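Local coordinates for oxysterol-binding protein homolog 1 (Saccharomyces cerevisiae, PDB 5H28) that carries sterols and other lipids between membranes through the cytosol, its ankyrin-repeat domain, the part described here, targeting it to the nucleus-vacuole junction by binding NVJ1, at residues H91-Q96 / D100-L105; Q122-C127 / N131-M136. All coordinates share one frame; numbering follows the deposited sequence.

Contact 1: H91-Q96 / D100-L105; sequences HIAAYQ and DIVAFL
Ala93 is the bump on helix 89-95 that meets the side chains of helix 99-106. Its methyl carbon points at the second helix and settles between two branched residues, Ile101 and Val102. Ala93 CB lies 3.8 Å from Ile101 CG2 and equally far from Val102 CG2. The Ala93 methyl fills the dip between those two methyls.

The reverse fit is made by Val102. Its CG1 is anti to the backbone N (chi1 171°), which leaves CG2 beside that N and facing the first helix. There CG2 rests on the backbone where Ala93 joins Ala94. Val102 CG2 is 3.7 Å from Ala94 N and 3.8 Å from Ala93 C. Ala94 CB forms the flank of this seat, at 4.4 Å from Val102 CG2. Two small residues in a row let the methyl come down to the main chain.

No hydrogen bond crosses the contact. The short segments of helix run roughly antiparallel, at 146°, with their axes 8.7 Å apart. This is the helix-turn-helix hairpin of an ankyrin repeat, and both segments fall in the predicted second repeat.

All four touching residues are buried. Ala93 also rests on Val49 of helix 44-51, and Ile101 on Ile57 of helix 54-64. Val102 touches Met135 of helix 130-156. The pair is therefore packed between the preceding helices and the start of the long helix.

Contact 2: Q122-C127 / N131-M136; sequences QAIEMC and NIAQMM
Ile124 CA and Ala133 CA are the closest CA atoms across this contact, 5.6 Å apart. In the first segment the bonds from Glu125 N to Gln122 O and from Met126 N to Ala123 O each span three residues. They make a tight turn, whereas segment 131-136 is regular helix. Gln122 N also donates to Glu125 OE2 over 2.8 Å. The bond is nearly straight at the hydrogen, 171°, and reaches the carboxylate from above its plane. It ties the start of the turn to a side chain three residues on.

Met136 does much of the filling. Its chain is extended about chi2, then bent about the CG-SD bond (chi3 76°), and the terminal methyl comes to the backbone of the turn. Met136 CE lies 3.7 Å from Ile124 N, and the methyl of Ala123 also touches it. Ile124 runs the other way past Met136. With CG1 anti to its backbone N (chi1 -176°) and the chain fully extended, its CD1 makes a close van der Waals contact with a carbonyl oxygen, 3.4 Å from Ala133 O.

Cys127 packs beside them. Its SG sits 3.7 Å from Met136 SD and 3.8 Å from Ile132 CG2. Its CB meets Ala133 CB at 3.9 Å. No hydrogen bond joins the segments; van der Waals contacts hold them, the two sulfurs among them.

Asn129 OD1 accepts a hydrogen bond from Asn131 N, in the first turn of helix 130-156. Ala123 and Cys127 rest on helix 89-95, and Met136 reaches Leu106. The turn thus folds back on the long helix, and together they pack against the hairpin of helices 89-95 and 99-106.

Overall arrangement
Contact 1 and contact 2 follow each other along the chain, the first closing before the second opens. Their centres are 9 Å apart, and both lie about 18 Å from the centre of the chain, on the same side. They touch directly. Val102 CG1 meets Met136 CG at 3.5 Å, and Ala94 CB lies 3.4 Å from Ala123 O. His91 also hydrogen-bonds through NE2 to Leu121 O, just ahead of segment 122-127. The turn and the start of helix 130-156 thus pack against the hairpin of the predicted second ankyrin repeat. The long helix then leads on toward the part with the predicted third repeat, residues 185-214.

Contact 1: H91-Q96 / D100-L105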
loop_
_atom_site.group_PDB
_atom_site.type_symbol
_atom_site.label_atom_id
_atom_site.label_comp_id
_atom_site.label_asym_id
_atom_site.label_seq_id
_atom_site.Cartn_x
_atom_site.Cartn_y
_atom_site.Cartn_z
ATOM N N HIS A 91 -11.851 -1.668 9.021
ATOM C CA HIS A 91 -12.866 -0.668 9.361
ATOM C C HIS A 91 -13.836 -1.260 10.376
ATOM O O HIS A 91 -14.212 -0.611 11.353
ATOM C CB HIS A 91 -13.700 -0.261 8.141
ATOM C CG HIS A 91 -13.034 0.717 7.225
ATOM N ND1 HIS A 91 -12.189 0.327 6.210
ATOM C CD2 HIS A 91 -13.146 2.064 7.124
ATOM C CE1 HIS A 91 -11.815 1.389 5.518
ATOM N NE2 HIS A 91 -12.383 2.455 6.051
ATOM N N ILE A 92 -14.253 -2.495 10.121
ATOM C CA ILE A 92 -15.193 -3.178 10.993
ATOM C C ILE A 92 -14.587 -3.429 12.371
ATOM O O ILE A 92 -15.236 -3.210 13.393
ATOM C CB ILE A 92 -15.647 -4.526 10.364
ATOM C CG1 ILE A 92 -16.256 -4.284 8.975
ATOM C CG2 ILE A 92 -16.640 -5.228 11.281
ATOM C CD1 ILE A 92 -17.462 -3.363 8.942
ATOM N N ALA A 93 -13.339 -3.882 12.397
ATOM C CA ALA A 93 -12.669 -4.158 13.659
ATOM C C ALA A 93 -12.504 -2.893 14.494
ATOM O O ALA A 93 -12.692 -2.914 15.710
ATOM C CB ALA A 93 -11.311 -4.796 13.398
ATOM N N ALA A 94 -12.142 -1.794 13.840
ATOM C CA ALA A 94 -11.953 -0.524 14.528
ATOM C C ALA A 94 -13.269 -0.023 15.111
ATOM O O ALA A 94 -13.334 0.384 16.269
ATOM C CB ALA A 94 -11.382 0.510 13.565
ATOM N N TYR A 95 -14.325 -0.059 14.309
ATOM C CA TYR A 95 -15.613 0.411 14.789
ATOM C C TYR A 95 -16.152 -0.434 15.940
ATOM O O TYR A 95 -16.738 0.100 16.887
ATOM C CB TYR A 95 -16.640 0.422 13.657
ATOM C CG TYR A 95 -17.986 0.918 14.119
ATOM C CD1 TYR A 95 -18.169 2.253 14.481
ATOM C CD2 TYR A 95 -19.057 0.040 14.273
ATOM C CE1 TYR A 95 -19.382 2.701 14.993
ATOM C CE2 TYR A 95 -20.275 0.477 14.782
ATOM C CZ TYR A 95 -20.428 1.806 15.143
ATOM O OH TYR A 95 -21.626 2.231 15.664
ATOM N N GLN A 96 -15.952 -1.747 15.861
ATOM C CA GLN A 96 -16.455 -2.655 16.883
ATOM C C GLN A 96 -15.529 -2.767 18.097
ATOM O O GLN A 96 -15.707 -3.634 18.953
ATOM C CB GLN A 96 -16.703 -4.033 16.264
ATOM C CG GLN A 96 -17.834 -4.809 16.914
ATOM C CD GLN A 96 -18.155 -6.089 16.170
ATOM O OE1 GLN A 96 -18.477 -6.066 14.980
ATOM N NE2 GLN A 96 -18.070 -7.215 16.866
ATOM N N ASP A 100 -7.378 -5.947 19.552
ATOM C CA ASP A 100 -6.432 -7.002 19.234
ATOM C C ASP A 100 -6.487 -7.382 17.757
ATOM O O ASP A 100 -5.460 -7.681 17.155
ATOM C CB ASP A 100 -6.653 -8.221 20.148
ATOM C CG ASP A 100 -8.075 -8.757 20.108
ATOM O OD1 ASP A 100 -9.010 -8.023 19.719
ATOM O OD2 ASP A 100 -8.259 -9.929 20.496
ATOM N N ILE A 101 -7.678 -7.343 17.165
ATOM C CA ILE A 101 -7.824 -7.668 15.748
ATOM C C ILE A 101 -7.207 -6.539 14.926
ATOM O O ILE A 101 -6.554 -6.776 13.907
ATOM C CB ILE A 101 -9.304 -7.811 15.343
ATOM C CG1 ILE A 101 -9.968 -8.925 16.147
ATOM C CG2 ILE A 101 -9.415 -8.109 13.856
ATOM C CD1 ILE A 101 -11.406 -9.128 15.753
ATOM N N VAL A 102 -7.432 -5.306 15.366
ATOM C CA VAL A 102 -6.873 -4.149 14.685
ATOM C C VAL A 102 -5.348 -4.250 14.655
ATOM O O VAL A 102 -4.731 -4.092 13.604
ATOM C CB VAL A 102 -7.282 -2.834 15.395
ATOM C CG1 VAL A 102 -6.510 -1.655 14.820
ATOM C CG2 VAL A 102 -8.777 -2.596 15.228
ATOM N N ALA A 103 -4.740 -4.519 15.808
ATOM C CA ALA A 103 -3.291 -4.625 15.880
ATOM C C ALA A 103 -2.766 -5.766 15.015
ATOM O O ALA A 103 -1.747 -5.622 14.336
ATOM C CB ALA A 103 -2.851 -4.816 17.325
ATOM N N PHE A 104 -3.467 -6.897 15.035
ATOM C CA PHE A 104 -3.068 -8.053 14.242
ATOM C C PHE A 104 -3.104 -7.712 12.758
ATOM O O PHE A 104 -2.151 -7.967 12.030
ATOM C CB PHE A 104 -4.000 -9.235 14.528
ATOM C CG PHE A 104 -3.818 -10.396 13.589
ATOM C CD1 PHE A 104 -2.641 -11.136 13.586
ATOM C CD2 PHE A 104 -4.833 -10.749 12.702
ATOM C CE1 PHE A 104 -2.476 -12.211 12.716
ATOM C CE2 PHE A 104 -4.675 -11.825 11.826
ATOM C CZ PHE A 104 -3.494 -12.556 11.835
ATOM N N LEU A 105 -4.206 -7.125 12.307
ATOM C CA LEU A 105 -4.318 -6.768 10.902
ATOM C C LEU A 105 -3.240 -5.769 10.476
ATOM O O LEU A 105 -2.662 -5.894 9.393
ATOM C CB LEU A 105 -5.712 -6.202 10.613
ATOM C CG LEU A 105 -6.885 -7.184 10.709
ATOM C CD1 LEU A 105 -8.195 -6.419 10.549
ATOM C CD2 LEU A 105 -6.754 -8.271 9.646
#

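Contact 2: Q122-C127 / N131-M136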
loop_
_atom_site.group_PDB
_atom_site.type_symbol
_atom_site.label_atom_id
_atom_site.label_comp_id
_atom_site.label_asym_id
_atom_site.label_seq_id
_atom_site.Cartn_x
_atom_site.Cartn_y
_atom_site.Cartn_z
ATOM N N GLN A 122 -11.258 6.484 6.725
ATOM C CA GLN A 122 -10.239 5.454 6.890
ATOM C C GLN A 122 -10.650 4.695 8.143
ATOM O O GLN A 122 -11.423 5.205 8.950
ATOM C CB GLN A 122 -8.858 6.072 7.098
ATOM C CG GLN A 122 -8.195 6.543 5.821
ATOM C CD GLN A 122 -6.803 7.096 6.059
ATOM O OE1 GLN A 122 -6.061 6.595 6.906
ATOM N NE2 GLN A 122 -6.437 8.125 5.305
ATOM N N ALA A 123 -10.132 3.486 8.308
ATOM C CA ALA A 123 -10.475 2.672 9.468
ATOM C C ALA A 123 -10.230 3.387 10.794
ATOM O O ALA A 123 -11.043 3.285 11.708
ATOM C CB ALA A 123 -9.695 1.360 9.433
ATOM N N ILE A 124 -9.127 4.120 10.899
ATOM C CA ILE A 124 -8.824 4.805 12.154
ATOM C C ILE A 124 -9.920 5.787 12.561
ATOM O O ILE A 124 -10.155 6.003 13.751
ATOM C CB ILE A 124 -7.459 5.538 12.087
ATOM C CG1 ILE A 124 -7.134 6.151 13.453
ATOM C CG2 ILE A 124 -7.474 6.592 10.987
ATOM C CD1 ILE A 124 -5.735 6.728 13.555
ATOM N N GLU A 125 -10.601 6.361 11.575
ATOM C CA GLU A 125 -11.671 7.315 11.841
ATOM C C GLU A 125 -12.962 6.638 12.283
ATOM O O GLU A 125 -13.923 7.314 12.651
ATOM C CB GLU A 125 -11.952 8.154 10.598
ATOM C CG GLU A 125 -10.743 8.876 10.048
ATOM C CD GLU A 125 -11.070 9.630 8.783
ATOM O OE1 GLU A 125 -11.637 10.742 8.870
ATOM O OE2 GLU A 125 -10.777 9.097 7.697
ATOM N N MET A 126 -12.989 5.308 12.241
ATOM C CA MET A 126 -14.172 4.555 12.653
ATOM C C MET A 126 -14.152 4.309 14.159
ATOM O O MET A 126 -15.164 3.929 14.747
ATOM C CB MET A 126 -14.224 3.196 11.944
ATOM C CG MET A 126 -14.258 3.250 10.424
ATOM S SD MET A 126 -15.806 3.885 9.752
ATOM C CE MET A 126 -16.897 2.462 9.991
ATOM N N CYS A 127 -12.996 4.522 14.779
ATOM C CA CYS A 127 -12.845 4.291 16.212
ATOM C C CYS A 127 -13.645 5.211 17.119
ATOM O O CYS A 127 -13.614 6.434 16.974
ATOM C CB CYS A 127 -11.376 4.410 16.628
ATOM S SG CYS A 127 -10.254 3.188 15.953
ATOM N N ASN A 131 -8.344 5.107 22.361
ATOM C CA ASN A 131 -7.128 4.413 22.764
ATOM C C ASN A 131 -6.747 3.501 21.594
ATOM O O ASN A 131 -5.568 3.328 21.280
ATOM C CB ASN A 131 -7.366 3.588 24.035
ATOM C CG ASN A 131 -6.158 2.756 24.425
ATOM O OD1 ASN A 131 -5.031 3.251 24.448
ATOM N ND2 ASN A 131 -6.388 1.486 24.745
ATOM N N ILE A 132 -7.748 2.916 20.945
ATOM C CA ILE A 132 -7.480 2.063 19.797
ATOM C C ILE A 132 -6.993 2.963 18.658
ATOM O O ILE A 132 -6.057 2.614 17.938
ATOM C CB ILE A 132 -8.748 1.280 19.362
ATOM C CG1 ILE A 132 -9.119 0.264 20.445
ATOM C CG2 ILE A 132 -8.496 0.566 18.030
ATOM C CD1 ILE A 132 -10.384 -0.535 20.154
ATOM N N ALA A 133 -7.612 4.132 18.512
ATOM C CA ALA A 133 -7.208 5.066 17.462
ATOM C C ALA A 133 -5.748 5.479 17.656
ATOM O O ALA A 133 -4.985 5.562 16.694
ATOM C CB ALA A 133 -8.111 6.300 17.468
ATOM N N GLN A 134 -5.361 5.742 18.901
ATOM C CA GLN A 134 -3.988 6.138 19.189
ATOM C C GLN A 134 -3.011 5.037 18.787
ATOM O O GLN A 134 -1.962 5.308 18.200
ATOM C CB GLN A 134 -3.841 6.475 20.678
ATOM C CG GLN A 134 -2.425 6.811 21.102
ATOM C CD GLN A 134 -1.642 5.593 21.544
ATOM O OE1 GLN A 134 -0.419 5.641 21.668
ATOM N NE2 GLN A 134 -2.344 4.493 21.801
ATOM N N MET A 135 -3.368 3.794 19.091
ATOM C CA MET A 135 -2.530 2.653 18.747
ATOM C C MET A 135 -2.377 2.548 17.230
ATOM O O MET A 135 -1.296 2.243 16.723
ATOM C CB MET A 135 -3.142 1.373 19.327
ATOM C CG MET A 135 -2.459 0.082 18.908
ATOM S SD MET A 135 -3.192 -0.639 17.429
ATOM C CE MET A 135 -4.753 -1.223 18.075
ATOM N N MET A 136 -3.455 2.814 16.501
ATOM C CA MET A 136 -3.405 2.751 15.044
ATOM C C MET A 136 -2.510 3.853 14.496
ATOM O O MET A 136 -1.775 3.645 13.528
ATOM C CB MET A 136 -4.811 2.884 14.460
ATOM C CG MET A 136 -5.726 1.719 14.819
ATOM S SD MET A 136 -7.375 1.907 14.101
ATOM C CE MET A 136 -7.055 1.490 12.391
#